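Local coordinates for nucleoprotein (Human coronavirus NL63, PDB 5N4K) that probably packages the viral RNA genome into a helical ribonucleocapsid, this chain being its N-terminal, RNA-binding domain, at residues M33-S39 with E144-F150; K59-I63 with A116-S122; F26-F31 with G124-Q130. One frame throughout, in Å; residues are numbered along the deposited sequence. Where two conformers were deposited one is given.

Contact 1. Residues M33-S39 with E144-F150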
loop_
_atom_site.group_PDB
_atom_site.type_symbol
_atom_site.label_atom_id
_atom_site.label_comp_id
_atom_site.label_asym_id
_atom_site.label_seq_id
_atom_site.Cartn_x
_atom_site.Cartn_y
_atom_site.Cartn_z
ATOM N N MET A 33 11.201 -11.482 -2.816
ATOM C CA MET A 33 10.062 -11.892 -3.573
ATOM C C MET A 33 8.833 -12.035 -2.696
ATOM O O MET A 33 8.956 -12.391 -1.515
ATOM C CB MET A 33 10.354 -13.243 -4.307
ATOM C CG MET A 33 11.338 -13.061 -5.497
ATOM S SD MET A 33 10.765 -12.007 -6.812
ATOM C CE MET A 33 9.502 -13.049 -7.579
ATOM N N PRO A 34 7.645 -11.832 -3.248
ATOM C CA PRO A 34 6.407 -12.056 -2.476
ATOM C C PRO A 34 6.111 -13.516 -2.269
ATOM O O PRO A 34 6.651 -14.416 -2.956
ATOM C CB PRO A 34 5.339 -11.399 -3.316
ATOM C CG PRO A 34 5.863 -11.487 -4.728
ATOM C CD PRO A 34 7.333 -11.411 -4.612
ATOM N N LEU A 35 5.171 -13.782 -1.354
ATOM C CA LEU A 35 4.505 -15.056 -1.257
ATOM C C LEU A 35 3.120 -14.875 -1.873
ATOM O O LEU A 35 2.513 -13.769 -1.889
ATOM C CB LEU A 35 4.343 -15.538 0.171
ATOM C CG LEU A 35 5.635 -15.540 0.944
ATOM C CD1 LEU A 35 5.318 -15.954 2.417
ATOM C CD2 LEU A 35 6.659 -16.407 0.308
ATOM N N LEU A 36 2.549 -16.018 -2.312
ATOM C CA LEU A 36 1.208 -16.089 -2.789
ATOM C C LEU A 36 0.336 -16.772 -1.703
ATOM O O LEU A 36 0.750 -17.777 -1.146
ATOM C CB LEU A 36 1.275 -16.945 -4.103
ATOM C CG LEU A 36 0.069 -16.807 -4.932
ATOM C CD1 LEU A 36 -0.031 -15.421 -5.603
ATOM C CD2 LEU A 36 0.151 -17.933 -5.990
ATOM N N VAL A 37 -0.859 -16.248 -1.476
ATOM C CA VAL A 37 -1.784 -16.823 -0.498
ATOM C C VAL A 37 -2.901 -17.504 -1.245
ATOM O O VAL A 37 -3.792 -16.832 -1.767
ATOM C CB VAL A 37 -2.354 -15.775 0.434
ATOM C CG1 VAL A 37 -3.087 -16.455 1.560
ATOM C CG2 VAL A 37 -1.264 -14.967 1.093
ATOM N N SER A 38 -2.822 -18.848 -1.331
ATOM C CA SER A 38 -3.855 -19.586 -2.056
ATOM C C SER A 38 -4.946 -20.031 -1.050
ATOM O O SER A 38 -5.007 -19.549 0.133
ATOM C CB SER A 38 -3.186 -20.703 -2.848
ATOM O OG SER A 38 -2.274 -20.117 -3.816
ATOM N N SER A 39 -5.740 -20.993 -1.386
ATOM C CA SER A 39 -6.970 -21.305 -0.562
ATOM C C SER A 39 -7.876 -20.082 -0.127
ATOM O O SER A 39 -7.779 -19.006 -0.721
ATOM C CB SER A 39 -6.595 -22.244 0.590
ATOM O OG SER A 39 -7.682 -22.988 1.081
ATOM N N GLU A 144 -1.078 -23.006 2.590
ATOM C CA GLU A 144 -1.685 -21.886 1.820
ATOM C C GLU A 144 -0.696 -20.855 1.311
ATOM O O GLU A 144 -1.120 -19.979 0.576
ATOM C CB GLU A 144 -2.675 -21.185 2.730
ATOM C CG GLU A 144 -3.803 -22.028 3.295
ATOM C CD GLU A 144 -3.461 -22.792 4.578
ATOM O OE1 GLU A 144 -2.280 -22.797 5.097
ATOM O OE2 GLU A 144 -4.459 -23.467 5.004
ATOM N N LEU A 145 0.555 -20.966 1.661
ATOM C CA LEU A 145 1.595 -20.036 1.273
ATOM C C LEU A 145 2.646 -20.684 0.315
ATOM O O LEU A 145 3.056 -21.823 0.541
ATOM C CB LEU A 145 2.381 -19.478 2.489
ATOM C CG LEU A 145 1.531 -18.648 3.430
ATOM C CD1 LEU A 145 2.470 -18.146 4.519
ATOM C CD2 LEU A 145 0.932 -17.457 2.736
ATOM N N SER A 146 2.996 -19.952 -0.729
ATOM C CA SER A 146 4.100 -20.389 -1.621
ATOM C C SER A 146 4.892 -19.234 -2.113
ATOM O O SER A 146 4.399 -18.098 -2.182
ATOM C CB SER A 146 3.469 -21.170 -2.807
ATOM O OG SER A 146 2.672 -20.379 -3.605
ATOM N N VAL A 147 6.150 -19.465 -2.387
ATOM C CA VAL A 147 6.965 -18.390 -2.895
ATOM C C VAL A 147 6.642 -18.150 -4.360
ATOM O O VAL A 147 6.443 -19.101 -5.156
ATOM C CB VAL A 147 8.447 -18.661 -2.751
ATOM C CG1 VAL A 147 9.238 -17.538 -3.387
ATOM C CG2 VAL A 147 8.836 -18.907 -1.322
ATOM N N VAL A 148 6.594 -16.923 -4.753
ATOM C CA VAL A 148 6.515 -16.517 -6.132
ATOM C C VAL A 148 7.989 -16.530 -6.649
ATOM O O VAL A 148 8.891 -15.797 -6.139
ATOM C CB VAL A 148 5.807 -15.147 -6.259
ATOM C CG1 VAL A 148 5.786 -14.729 -7.719
ATOM C CG2 VAL A 148 4.399 -15.218 -5.682
ATOM N N GLU A 149 8.294 -17.366 -7.613
ATOM C CA GLU A 149 9.649 -17.460 -8.136
ATOM C C GLU A 149 9.885 -16.425 -9.257
ATOM O O GLU A 149 8.979 -16.059 -9.976
ATOM C CB GLU A 149 9.887 -18.895 -8.668
ATOM C CG GLU A 149 11.312 -19.444 -8.557
ATOM C CD GLU A 149 12.354 -18.531 -9.186
ATOM O OE1 GLU A 149 12.840 -18.830 -10.309
ATOM O OE2 GLU A 149 12.679 -17.501 -8.552
ATOM N N PHE A 150 11.121 -15.917 -9.299
ATOM C CA PHE A 150 11.833 -15.419 -10.513
ATOM C C PHE A 150 11.692 -13.930 -10.763
ATOM O O PHE A 150 12.700 -13.261 -10.995
ATOM C CB PHE A 150 11.553 -16.257 -11.792
ATOM C CG PHE A 150 10.519 -15.665 -12.724
ATOM C CD1 PHE A 150 9.273 -16.278 -12.887
ATOM C CD2 PHE A 150 10.800 -14.518 -13.477
ATOM C CE1 PHE A 150 8.321 -15.744 -13.753
ATOM C CE2 PHE A 150 9.849 -13.978 -14.341
ATOM C CZ PHE A 150 8.610 -14.593 -14.483
HETATM O O HOH W 1 0.199 -20.146 -2.490
#

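Contact 2. Residues K59-I63 with A116-S122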
loop_
_atom_site.group_PDB
_atom_site.type_symbol
_atom_site.label_atom_id
_atom_site.label_comp_id
_atom_site.label_asym_id
_atom_site.label_seq_id
_atom_site.Cartn_x
_atom_site.Cartn_y
_atom_site.Cartn_z
ATOM N N LYS A 59 20.052 -9.800 15.462
ATOM C CA LYS A 59 19.014 -10.575 16.069
ATOM C C LYS A 59 17.829 -9.673 16.485
ATOM O O LYS A 59 16.629 -10.054 16.306
ATOM C CB LYS A 59 19.567 -11.353 17.322
ATOM C CG LYS A 59 18.683 -12.458 17.699
ATOM C CD LYS A 59 19.149 -13.530 18.693
ATOM C CE LYS A 59 18.196 -14.699 18.414
ATOM N NZ LYS A 59 18.091 -15.611 19.574
ATOM N N ASP A 60 18.102 -8.458 16.892
ATOM C CA ASP A 60 17.021 -7.650 17.334
ATOM C C ASP A 60 16.175 -7.082 16.191
ATOM O O ASP A 60 15.074 -6.573 16.410
ATOM C CB ASP A 60 17.423 -6.640 18.418
ATOM C CG ASP A 60 18.447 -5.671 18.010
ATOM O OD1 ASP A 60 18.490 -5.327 16.838
ATOM O OD2 ASP A 60 19.245 -5.193 18.889
ATOM N N GLU A 61 16.619 -7.240 14.954
ATOM C CA GLU A 61 15.956 -6.698 13.768
ATOM C C GLU A 61 15.109 -7.718 13.040
ATOM O O GLU A 61 14.595 -7.400 11.959
ATOM C CB GLU A 61 16.961 -6.057 12.829
ATOM C CG GLU A 61 17.616 -4.836 13.400
ATOM C CD GLU A 61 18.717 -4.233 12.509
ATOM O OE1 GLU A 61 19.589 -5.054 12.076
ATOM O OE2 GLU A 61 18.699 -2.964 12.292
ATOM N N GLN A 62 14.904 -8.918 13.555
ATOM C CA GLN A 62 14.161 -9.969 12.838
ATOM C C GLN A 62 12.668 -9.816 13.156
ATOM O O GLN A 62 12.025 -10.568 13.851
ATOM C CB GLN A 62 14.624 -11.363 13.176
ATOM C CG GLN A 62 16.140 -11.629 12.978
ATOM C CD GLN A 62 16.613 -11.184 11.618
ATOM O OE1 GLN A 62 16.127 -11.741 10.633
ATOM N NE2 GLN A 62 17.451 -10.257 11.556
ATOM N N ILE A 63 12.103 -8.734 12.585
ATOM C CA ILE A 63 10.760 -8.273 12.937
ATOM C C ILE A 63 10.252 -7.369 11.774
ATOM O O ILE A 63 11.029 -6.589 11.220
ATOM C CB ILE A 63 10.809 -7.517 14.295
ATOM C CG1 ILE A 63 9.414 -7.037 14.680
ATOM C CG2 ILE A 63 11.842 -6.406 14.296
ATOM C CD1 ILE A 63 9.362 -6.713 16.184
ATOM N N ALA A 116 13.844 -10.586 18.818
ATOM C CA ALA A 116 13.674 -9.319 18.167
ATOM C C ALA A 116 13.329 -8.216 19.187
ATOM O O ALA A 116 12.727 -8.535 20.264
ATOM C CB ALA A 116 12.593 -9.351 17.158
ATOM N N LYS A 117 13.595 -6.973 18.859
ATOM C CA LYS A 117 13.107 -5.859 19.629
ATOM C C LYS A 117 12.126 -5.040 18.815
ATOM O O LYS A 117 12.270 -4.804 17.574
ATOM C CB LYS A 117 14.250 -5.026 20.019
ATOM C CG LYS A 117 15.205 -5.750 20.960
ATOM C CD LYS A 117 16.185 -4.731 21.610
ATOM C CE LYS A 117 16.146 -3.240 21.134
ATOM N NZ LYS A 117 15.329 -2.254 21.934
ATOM N N THR A 118 11.154 -4.520 19.512
ATOM C CA THR A 118 10.008 -3.816 18.883
ATOM C C THR A 118 10.394 -2.349 18.609
ATOM O O THR A 118 9.757 -1.449 19.050
ATOM C CB THR A 118 8.688 -3.937 19.678
ATOM O OG1 THR A 118 8.970 -3.478 21.000
ATOM C CG2 THR A 118 8.234 -5.378 19.771
ATOM N N VAL A 119 11.484 -2.101 17.904
ATOM C CA VAL A 119 11.900 -0.810 17.477
ATOM C C VAL A 119 12.241 -0.819 16.001
ATOM O O VAL A 119 12.608 -1.880 15.441
ATOM C CB VAL A 119 13.038 -0.209 18.253
ATOM C CG1 VAL A 119 12.703 -0.145 19.723
ATOM C CG2 VAL A 119 14.303 -0.927 18.025
ATOM N N ASN A 120 12.213 0.342 15.391
ATOM C CA ASN A 120 12.476 0.473 13.972
ATOM C C ASN A 120 13.861 -0.083 13.705
ATOM O O ASN A 120 14.861 0.189 14.404
ATOM C CB ASN A 120 12.405 1.899 13.484
ATOM C CG ASN A 120 11.014 2.402 13.470
ATOM O OD1 ASN A 120 10.075 1.656 13.435
ATOM N ND2 ASN A 120 10.867 3.724 13.423
ATOM N N THR A 121 13.971 -0.852 12.641
ATOM C CA THR A 121 15.254 -1.416 12.226
ATOM C C THR A 121 16.066 -0.418 11.372
ATOM O O THR A 121 15.586 0.617 10.980
ATOM C CB THR A 121 15.070 -2.718 11.397
ATOM O OG1 THR A 121 14.593 -2.371 10.058
ATOM C CG2 THR A 121 14.115 -3.676 12.018
ATOM N N SER A 122 17.318 -0.819 11.143
ATOM C CA SER A 122 18.304 0.041 10.435
ATOM C C SER A 122 18.401 -0.278 8.961
ATOM O O SER A 122 19.270 0.239 8.263
ATOM C CB SER A 122 19.693 -0.134 11.105
ATOM O OG SER A 122 20.215 -1.410 10.838
HETATM O O HOH W 2 14.590 -3.828 15.611
HETATM O O HOH W 3 21.974 -4.159 11.143
#

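Contact 3. Residues F26-F31 with G124-Q130. With SO4 (sulfate ion), chain C; SO4 (sulfate ion), chain E.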
loop_
_atom_site.group_PDB
_atom_site.type_symbol
_atom_site.label_atom_id
_atom_site.label_comp_id
_atom_site.label_asym_id
_atom_site.label_seq_id
_atom_site.Cartn_x
_atom_site.Cartn_y
_atom_site.Cartn_z
ATOM N N PHE A 26 7.470 6.118 -6.093
ATOM C CA PHE A 26 6.735 4.905 -5.891
ATOM C C PHE A 26 7.008 4.450 -4.466
ATOM O O PHE A 26 8.014 4.827 -3.867
ATOM C CB PHE A 26 7.205 3.778 -6.798
ATOM C CG PHE A 26 6.920 3.968 -8.244
ATOM C CD1 PHE A 26 5.700 4.389 -8.671
ATOM C CD2 PHE A 26 7.855 3.558 -9.177
ATOM C CE1 PHE A 26 5.439 4.538 -10.013
ATOM C CE2 PHE A 26 7.593 3.677 -10.526
ATOM C CZ PHE A 26 6.385 4.157 -10.934
ATOM N N PRO A 27 6.090 3.653 -3.936
ATOM C CA PRO A 27 6.380 3.113 -2.616
ATOM C C PRO A 27 7.572 2.180 -2.656
ATOM O O PRO A 27 7.932 1.653 -3.727
ATOM C CB PRO A 27 5.107 2.353 -2.274
ATOM C CG PRO A 27 4.464 2.075 -3.505
ATOM C CD PRO A 27 4.785 3.202 -4.445
ATOM N N PRO A 28 8.198 1.989 -1.491
ATOM C CA PRO A 28 9.444 1.245 -1.521
ATOM C C PRO A 28 9.272 -0.224 -1.864
ATOM O O PRO A 28 8.309 -0.874 -1.445
ATOM C CB PRO A 28 9.964 1.340 -0.088
ATOM C CG PRO A 28 9.081 2.264 0.576
ATOM C CD PRO A 28 7.861 2.519 -0.155
ATOM N N PRO A 29 10.283 -0.776 -2.594
ATOM C CA PRO A 29 10.249 -2.196 -2.873
ATOM C C PRO A 29 10.756 -3.027 -1.703
ATOM O O PRO A 29 11.535 -2.586 -0.898
ATOM C CB PRO A 29 11.253 -2.363 -4.064
ATOM C CG PRO A 29 11.930 -1.128 -4.228
ATOM C CD PRO A 29 11.505 -0.128 -3.193
ATOM N N SER A 30 10.305 -4.267 -1.669
ATOM C CA SER A 30 10.734 -5.260 -0.671
ATOM C C SER A 30 12.064 -5.839 -1.074
ATOM O O SER A 30 12.357 -6.013 -2.236
ATOM C CB SER A 30 9.689 -6.354 -0.606
ATOM O OG SER A 30 10.028 -7.464 0.213
ATOM N N PHE A 31 12.847 -6.192 -0.080
ATOM C CA PHE A 31 14.074 -6.956 -0.326
ATOM C C PHE A 31 13.781 -8.326 -0.880
ATOM O O PHE A 31 14.739 -8.985 -1.422
ATOM C CB PHE A 31 14.897 -7.114 0.931
ATOM C CG PHE A 31 15.588 -5.875 1.388
ATOM C CD1 PHE A 31 16.725 -5.463 0.750
ATOM C CD2 PHE A 31 15.178 -5.111 2.461
ATOM C CE1 PHE A 31 17.384 -4.313 1.087
ATOM C CE2 PHE A 31 15.844 -3.941 2.834
ATOM C CZ PHE A 31 16.979 -3.518 2.122
ATOM N N GLY A 124 16.432 -0.119 6.116
ATOM C CA GLY A 124 15.934 0.574 4.968
ATOM C C GLY A 124 15.146 -0.307 4.046
ATOM O O GLY A 124 14.573 -1.298 4.372
ATOM N N ASN A 125 15.195 0.116 2.760
ATOM C CA ASN A 125 14.516 -0.518 1.693
ATOM C C ASN A 125 15.437 -0.952 0.546
ATOM O O ASN A 125 16.564 -0.389 0.435
ATOM C CB ASN A 125 13.455 0.452 1.074
ATOM C CG ASN A 125 12.514 0.985 2.134
ATOM O OD1 ASN A 125 11.751 0.209 2.697
ATOM N ND2 ASN A 125 12.666 2.210 2.496
ATOM N N ARG A 126 14.924 -1.891 -0.255
ATOM C CA ARG A 126 15.706 -2.359 -1.400
ATOM C C ARG A 126 15.821 -1.227 -2.417
ATOM O O ARG A 126 14.875 -0.515 -2.671
ATOM C CB ARG A 126 15.017 -3.535 -2.009
ATOM C CG ARG A 126 15.934 -4.313 -2.977
ATOM C CD ARG A 126 15.112 -5.183 -3.813
ATOM N NE ARG A 126 14.538 -4.433 -4.902
ATOM C CZ ARG A 126 13.424 -4.687 -5.546
ATOM N NH1 ARG A 126 13.138 -4.056 -6.665
ATOM N NH2 ARG A 126 12.548 -5.559 -5.108
ATOM N N LYS A 127 17.013 -1.165 -3.047
ATOM C CA LYS A 127 17.121 -0.303 -4.228
ATOM C C LYS A 127 16.353 -0.894 -5.394
ATOM O O LYS A 127 16.302 -2.112 -5.620
ATOM C CB LYS A 127 18.574 -0.088 -4.627
ATOM C CG LYS A 127 19.417 0.434 -3.479
ATOM N N ARG A 128 15.697 -0.028 -6.164
ATOM C CA ARG A 128 14.823 -0.491 -7.177
ATOM C C ARG A 128 15.480 -1.406 -8.202
ATOM O O ARG A 128 14.878 -2.364 -8.651
ATOM C CB ARG A 128 14.264 0.711 -7.953
ATOM C CG ARG A 128 13.269 1.498 -7.124
ATOM C CD ARG A 128 12.696 2.653 -7.951
ATOM N NE ARG A 128 11.934 2.176 -9.102
ATOM C CZ ARG A 128 10.770 1.517 -9.058
ATOM N NH1 ARG A 128 10.194 1.217 -7.882
ATOM N NH2 ARG A 128 10.166 1.163 -10.206
ATOM N N ASN A 129 16.723 -1.068 -8.557
ATOM C CA ASN A 129 17.462 -1.888 -9.530
ATOM C C ASN A 129 18.156 -3.102 -8.967
ATOM O O ASN A 129 18.844 -3.812 -9.706
ATOM C CB ASN A 129 18.477 -1.025 -10.288
ATOM C CG ASN A 129 19.659 -0.586 -9.432
ATOM O OD1 ASN A 129 19.887 -1.072 -8.340
ATOM N ND2 ASN A 129 20.440 0.375 -9.956
ATOM N N GLN A 130 18.072 -3.342 -7.655
ATOM C CA GLN A 130 18.596 -4.608 -7.041
ATOM C C GLN A 130 17.495 -5.656 -7.187
ATOM O O GLN A 130 16.323 -5.397 -6.986
ATOM C CB GLN A 130 19.223 -4.539 -5.572
ATOM C CG GLN A 130 18.977 -3.399 -4.520
ATOM C CD GLN A 130 19.413 -3.653 -3.007
ATOM O OE1 GLN A 130 19.280 -2.772 -2.135
ATOM N NE2 GLN A 130 19.927 -4.861 -2.705
HETATM S S SO4 C . 15.856 3.945 -5.830
HETATM O O1 SO4 C . 15.871 2.558 -5.359
HETATM O O2 SO4 C . 16.318 4.842 -4.766
HETATM O O3 SO4 C . 16.819 3.968 -6.955
HETATM O O4 SO4 C . 14.561 4.441 -6.348
HETATM S S SO4 E . 9.770 -5.057 -7.771
HETATM O O1 SO4 E . 8.292 -5.081 -7.799
HETATM O O2 SO4 E . 10.358 -6.063 -6.849
HETATM O O3 SO4 E . 10.199 -5.330 -9.165
HETATM O O4 SO4 E . 10.245 -3.671 -7.544
#

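Contact 1. Residues M33-S39 with E144-F150
Leu36 and Ser146 form the hydrogen-bonded pair at the middle of a short antiparallel ladder: Leu36 N gives a bond of 2.8 Å to Ser146 O, and Ser146 N returns a longer one of 3.2 Å to Leu36 O. The ladder runs on past both strand ends, with Ser38 N bound to Glu144 O and Val148 N bound to Pro34 O. Strand 145-147 is one of the two edge strands of the sheet; strand 35-37 pairs on its other side with strand 80-90.

Among the apolar contacts, Val37 and Leu145 share one face and lie alongside each other, CG2 of the valine 3.7 Å from CD2 of the leucine, both against Val46 of helix 43-46. Leu35 and Val147 diverge from the ladder, yet Leu35 CD2 still meets Val147 CG2 at 3.7 Å. Beyond the strand end Val148 comes in with CG2 3.9 Å from Leu36 CB and CB 4.0 Å from Pro34 CG.

One water sits beside Leu36, bonded to Leu36 O and Ser146 OG, and to Ser38 OG in the conformer given. Glu144 sends its carboxylate to Lys41 in a salt bridge.

Backbone bonds therefore fix the alignment of the edge strand, with aliphatic branches packed on the Leu145 face and a water joining Leu36 O to Ser146 OG.

Contact 2. Residues K59-I63 with A116-S122
Two surface loops of the RNA-binding domain meet here: the 3-10 turn 59-61, which leads into strand 63-73, and the irregular chain 116-122 that follows strand 108-112. Glu61 and Ser122 make the polar end of the contact. A single carboxylate oxygen, Glu61 OE2, takes both donors of the serine: Ser122 OG gives a proton at 2.6 Å to the syn lone pair, and Ser122 N arrives at 2.8 Å on the anti side, 30° out of the carboxylate plane. With chi1 at 70°, Ser122 OG stands between its own backbone N and carbonyl carbon, which lets hydroxyl and amide converge on the same oxygen. The other oxygen, Glu61 OE1, accepts from Asn58 N and from a water that also reaches Ser122 OG.

Thr121 packs against the stem of this glutamate, its CG2 3.8 Å from Glu61 CB, while its hydroxyl turns to Leu91 O. One residue before the glutamate, at Asp60, the backbones join directly. Lys117 N points at a lone pair of Asp60 O in the carbonyl plane, 2.9 Å away and almost straight at 174°. A second water lies within bonding distance of both Asp60 O and Val119 O. Alongside, in the conformers given, Lys117 CG lies 3.5 Å from Asp60 CB, the two side chains running the same way.

Ile63 supplies the apolar part. Its CB is 3.8 Å from Ala116 CB, and its CD1 reaches Thr118 CG2 at 4.0 Å, next to Phe101.

Held from both sides of OE2, and by Asn58 at OE1, the carboxylate has little freedom to rotate; these donors would probably favour its ionised form.

Contact 3. Residues F26-F31 with G124-Q130
Arg126 and Pro29 meet at about a right angle: Pro29 CB sits over the centre of the guanidinium, 3.5 Å from Arg126 CZ. Nearer the backbone, Arg126 CB lies over the face of the Phe31 ring in a CH-pi contact, 4.2 Å from the centroid. Gly124 O lies instead at the edge of that ring, 3.3 Å from Phe31 CE2. Farther along, Pro28 CB presses on the amide carbon of Asn125, whose OD1 is bonded to Gly94 N.

Hydrogen bonds surround the Arg126 guanidinium. NH2 reaches across to Ser30 O at 2.9 Å, in the carbonyl plane, while NE and NH1 bind Lys127 O and Arg128 O of its own loop. The bend at chi3 (81°) turns the edge of the group toward those carbonyls. O2 of a sulfate, probably from the crystallisation liquor, accepts from Arg126 NH2 at 2.8 Å and its O4 from Arg126 NH1 at 3.0 Å.

Arg128 crosses Phe26, whose CD2 lies over one guanidinium face, 3.5 Å from Arg128 NH2; the two planes are 51° apart. This guanidinium also forms a salt bridge with Glu70 of the second subunit, while Arg128 N donates to O1 of another sulfate at 2.7 Å.

Bonds at every nitrogen and a proline on one face hold the Arg126 guanidinium in a fixed orientation. The bound anions are consistent with a basic surface able to receive RNA phosphates.

Overall arrangement
Contact 1 is the most buried of the three and the one built from sheet strands; contacts 2 and 3 lie at the surface and join loops. Contacts 1 and 2 stand on opposite sides of the chain's centre, about 24 Å apart between centres. Contact 3 adjoins both in sequence: residues 26-31 lead toward 33-39, and 116-122 leads into 124-130. The chemistry changes accordingly. Paired backbone bonds and aliphatic branches hold contact 1, a glutamate carboxylate ties the loops of contact 2, and arginines set against prolines and phenylalanines hold contact 3, where sulfates bind and the second subunit approaches.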